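Local structure of amphinase-2 (Rana pipiens, 2P7S) at residues Val55-Cys59 against Cys100-Pro105. The protein cleaves RNA endonucleolytically, including ribosomal RNA, poly(U), poly(C) and the dinucleotides CpA and UpA, and is toxic to cultured human tumour cells. Numbering follows the deposited sequence.
Sequences VKEIC and CRDNYP
Val55 meets Pro105 through its backbone: the carbonyl O sits 3.6 Å from the proline CG, while the same oxygen also accepts the N-H of Ile58. The valine side chain turns instead to Phe11 on helix 6-15. One residue on, the Lys56 side chain runs fully extended, with CG anti to the backbone N (chi1 180°), which lays the chain alongside the side chain of Tyr104 and sends it the same way. Its NZ comes obliquely and unusually close to the Tyr104 ring, 2.9 Å from CE2, and CE follows at 3.5 Å from that same ring carbon. A leucine in place of Tyr104 would probably take away the ring beside the Lys56 amine, leaving that end of the lysine less restrained, and lose the contact with Trp8. A water also links the backbones, donating to Lys56 O at 2.8 Å and, at a rather short 2.5 Å, to Asn103 O. Cys59 then closes the contact covalently, its SG bonded to Cys100 SG at 2.0 Å with chi3 -86°; that sulfur also packs on Pro105 CG at 3.7 Å. Beside it, Asn103 CA points its hydrogen almost straight at Cys59 O. The result is a disulfide tying the segment that follows helix 52-56 to the beta hairpin of strands 86-101 and 104-111, whose type II' turn runs from Arg101 to Tyr104, part of the pancreatic ribonuclease fold.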
ATOM      1  N   VAL A  55      -2.426  -3.525   9.552  1.00 27.10           N
ATOM      2  CA  VAL A  55      -2.996  -3.576   8.210  1.00 27.05           C
ATOM      3  C   VAL A  55      -3.715  -4.911   8.008  1.00 28.57           C
ATOM      4  O   VAL A  55      -4.787  -4.965   7.406  1.00 28.83           O
ATOM      5  CB  VAL A  55      -1.908  -3.404   7.116  1.00 26.37           C
ATOM      6  CG1 VAL A  55      -2.566  -3.356   5.735  1.00 24.85           C
ATOM      7  CG2 VAL A  55      -1.123  -2.127   7.360  1.00 27.06           C
ATOM      8  N   LYS A  56      -3.131  -5.988   8.516  1.00 29.27           N
ATOM      9  CA  LYS A  56      -3.770  -7.290   8.379  1.00 30.96           C
ATOM     10  C   LYS A  56      -5.090  -7.325   9.151  1.00 31.54           C
ATOM     11  O   LYS A  56      -6.053  -7.953   8.711  1.00 29.30           O
ATOM     12  CB  LYS A  56      -2.838  -8.399   8.874  1.00 32.19           C
ATOM     13  CG  LYS A  56      -3.442  -9.786   8.761  1.00 32.26           C
ATOM     14  CD  LYS A  56      -2.403 -10.870   8.987  1.00 35.09           C
ATOM     15  CE  LYS A  56      -3.031 -12.253   8.855  1.00 35.67           C
ATOM     16  NZ  LYS A  56      -1.987 -13.317   8.908  1.00 37.31           N
ATOM     17  N   GLU A  57      -5.135  -6.632  10.288  1.00 33.04           N
ATOM     18  CA  GLU A  57      -6.337  -6.574  11.119  0.50 34.43           C
ATOM     19  C   GLU A  57      -7.562  -6.095  10.338  1.00 34.78           C
ATOM     20  O   GLU A  57      -8.702  -6.390  10.707  1.00 33.87           O
ATOM     21  CB  GLU A  57      -6.117  -5.632  12.312  0.50 36.43           C
ATOM     22  CG  GLU A  57      -5.006  -6.042  13.270  0.50 39.89           C
ATOM     23  CD  GLU A  57      -4.878  -5.093  14.451  0.50 41.30           C
ATOM     24  OE1 GLU A  57      -5.859  -4.953  15.212  0.50 43.55           O
ATOM     25  OE2 GLU A  57      -3.799  -4.485  14.622  0.50 41.99           O
ATOM     26  N   ILE A  58      -7.331  -5.342   9.267  1.00 33.61           N
ATOM     27  CA  ILE A  58      -8.435  -4.822   8.468  1.00 33.28           C
ATOM     28  C   ILE A  58      -9.315  -5.960   7.948  1.00 33.70           C
ATOM     29  O   ILE A  58     -10.509  -5.780   7.704  1.00 34.54           O
ATOM     30  CB  ILE A  58      -7.919  -4.010   7.255  1.00 32.57           C
ATOM     31  CG1 ILE A  58      -7.026  -2.859   7.731  1.00 32.48           C
ATOM     32  CG2 ILE A  58      -9.097  -3.460   6.461  1.00 31.89           C
ATOM     33  CD1 ILE A  58      -6.314  -2.116   6.596  1.00 30.78           C
ATOM     34  N   CYS A  59      -8.723  -7.137   7.793  1.00 32.57           N
ATOM     35  CA  CYS A  59      -9.448  -8.291   7.272  1.00 32.61           C
ATOM     36  C   CYS A  59      -9.879  -9.315   8.332  1.00 34.11           C
ATOM     37  O   CYS A  59     -10.356 -10.395   7.987  1.00 33.27           O
ATOM     38  CB  CYS A  59      -8.582  -9.005   6.232  1.00 30.94           C
ATOM     39  SG  CYS A  59      -8.078  -8.003   4.791  1.00 29.23           S
ATOM     40  N   CYS A 100      -9.725  -8.160   0.570  1.00 28.65           N
ATOM     41  CA  CYS A 100      -9.269  -9.197   1.481  1.00 28.88           C
ATOM     42  C   CYS A 100      -9.567 -10.548   0.862  1.00 29.45           C
ATOM     43  O   CYS A 100     -10.509 -10.684   0.078  1.00 30.33           O
ATOM     44  CB  CYS A 100     -10.034  -9.145   2.804  1.00 27.90           C
ATOM     45  SG  CYS A 100      -9.846  -7.672   3.847  1.00 28.72           S
ATOM     46  N   ARG A 101      -8.748 -11.535   1.211  1.00 27.26           N
ATOM     47  CA  ARG A 101      -8.958 -12.913   0.785  1.00 30.03           C
ATOM     48  C   ARG A 101      -9.032 -13.505   2.183  1.00 30.76           C
ATOM     49  O   ARG A 101      -8.007 -13.818   2.789  1.00 30.41           O
ATOM     50  CB  ARG A 101      -7.750 -13.464   0.027  1.00 30.45           C
ATOM     51  CG  ARG A 101      -8.014 -14.805  -0.679  1.00 35.30           C
ATOM     52  CD  ARG A 101      -8.086 -15.967   0.301  1.00 38.03           C
ATOM     53  NE  ARG A 101      -6.783 -16.253   0.899  1.00 40.22           N
ATOM     54  CZ  ARG A 101      -6.589 -17.094   1.913  1.00 42.37           C
ATOM     55  NH1 ARG A 101      -7.616 -17.738   2.451  1.00 41.68           N
ATOM     56  NH2 ARG A 101      -5.365 -17.289   2.391  1.00 42.97           N
ATOM     57  N   ASP A 102     -10.249 -13.599   2.711  1.00 30.73           N
ATOM     58  CA  ASP A 102     -10.459 -14.075   4.069  1.00 30.40           C
ATOM     59  C   ASP A 102      -9.706 -13.127   5.021  1.00 31.57           C
ATOM     60  O   ASP A 102      -9.977 -11.921   5.033  1.00 31.28           O
ATOM     61  CB  ASP A 102      -9.971 -15.522   4.224  1.00 32.35           C
ATOM     62  CG  ASP A 102     -10.817 -16.514   3.426  1.00 33.25           C
ATOM     63  OD1 ASP A 102     -12.058 -16.495   3.568  1.00 35.67           O
ATOM     64  OD2 ASP A 102     -10.243 -17.312   2.659  1.00 34.81           O
ATOM     65  N   ASN A 103      -8.750 -13.644   5.791  1.00 28.23           N
ATOM     66  CA  ASN A 103      -8.023 -12.808   6.749  1.00 28.10           C
ATOM     67  C   ASN A 103      -6.774 -12.092   6.223  1.00 27.10           C
ATOM     68  O   ASN A 103      -6.076 -11.418   6.985  1.00 27.05           O
ATOM     69  CB  ASN A 103      -7.652 -13.647   7.982  1.00 28.69           C
ATOM     70  CG  ASN A 103      -6.757 -14.837   7.643  1.00 30.52           C
ATOM     71  OD1 ASN A 103      -6.971 -15.540   6.645  1.00 28.88           O
ATOM     72  ND2 ASN A 103      -5.759 -15.080   8.488  1.00 30.14           N
ATOM     73  N   TYR A 104      -6.506 -12.212   4.926  1.00 27.28           N
ATOM     74  CA  TYR A 104      -5.322 -11.584   4.330  1.00 26.37           C
ATOM     75  C   TYR A 104      -5.548 -10.449   3.326  1.00 25.14           C
ATOM     76  O   TYR A 104      -6.324 -10.587   2.388  1.00 24.94           O
ATOM     77  CB  TYR A 104      -4.471 -12.640   3.618  1.00 27.23           C
ATOM     78  CG  TYR A 104      -3.775 -13.611   4.533  1.00 28.91           C
ATOM     79  CD1 TYR A 104      -4.256 -14.910   4.709  1.00 29.87           C
ATOM     80  CD2 TYR A 104      -2.637 -13.227   5.237  1.00 28.92           C
ATOM     81  CE1 TYR A 104      -3.611 -15.801   5.571  1.00 29.72           C
ATOM     82  CE2 TYR A 104      -1.991 -14.104   6.095  1.00 29.44           C
ATOM     83  CZ  TYR A 104      -2.482 -15.384   6.258  1.00 29.74           C
ATOM     84  OH  TYR A 104      -1.836 -16.232   7.124  1.00 30.81           O
ATOM     85  N   PRO A 105      -4.873  -9.305   3.525  1.00 24.24           N
ATOM     86  CA  PRO A 105      -5.045  -8.206   2.564  1.00 23.03           C
ATOM     87  C   PRO A 105      -4.365  -8.692   1.282  1.00 21.62           C
ATOM     88  O   PRO A 105      -3.252  -9.223   1.340  1.00 22.44           O
ATOM     89  CB  PRO A 105      -4.267  -7.060   3.207  1.00 22.86           C
ATOM     90  CG  PRO A 105      -4.420  -7.324   4.677  1.00 24.46           C
ATOM     91  CD  PRO A 105      -4.229  -8.828   4.765  1.00 21.77           C
TER
HETATM   92  O   HOH W   1      -6.978 -10.518   9.166  1.00 32.30           O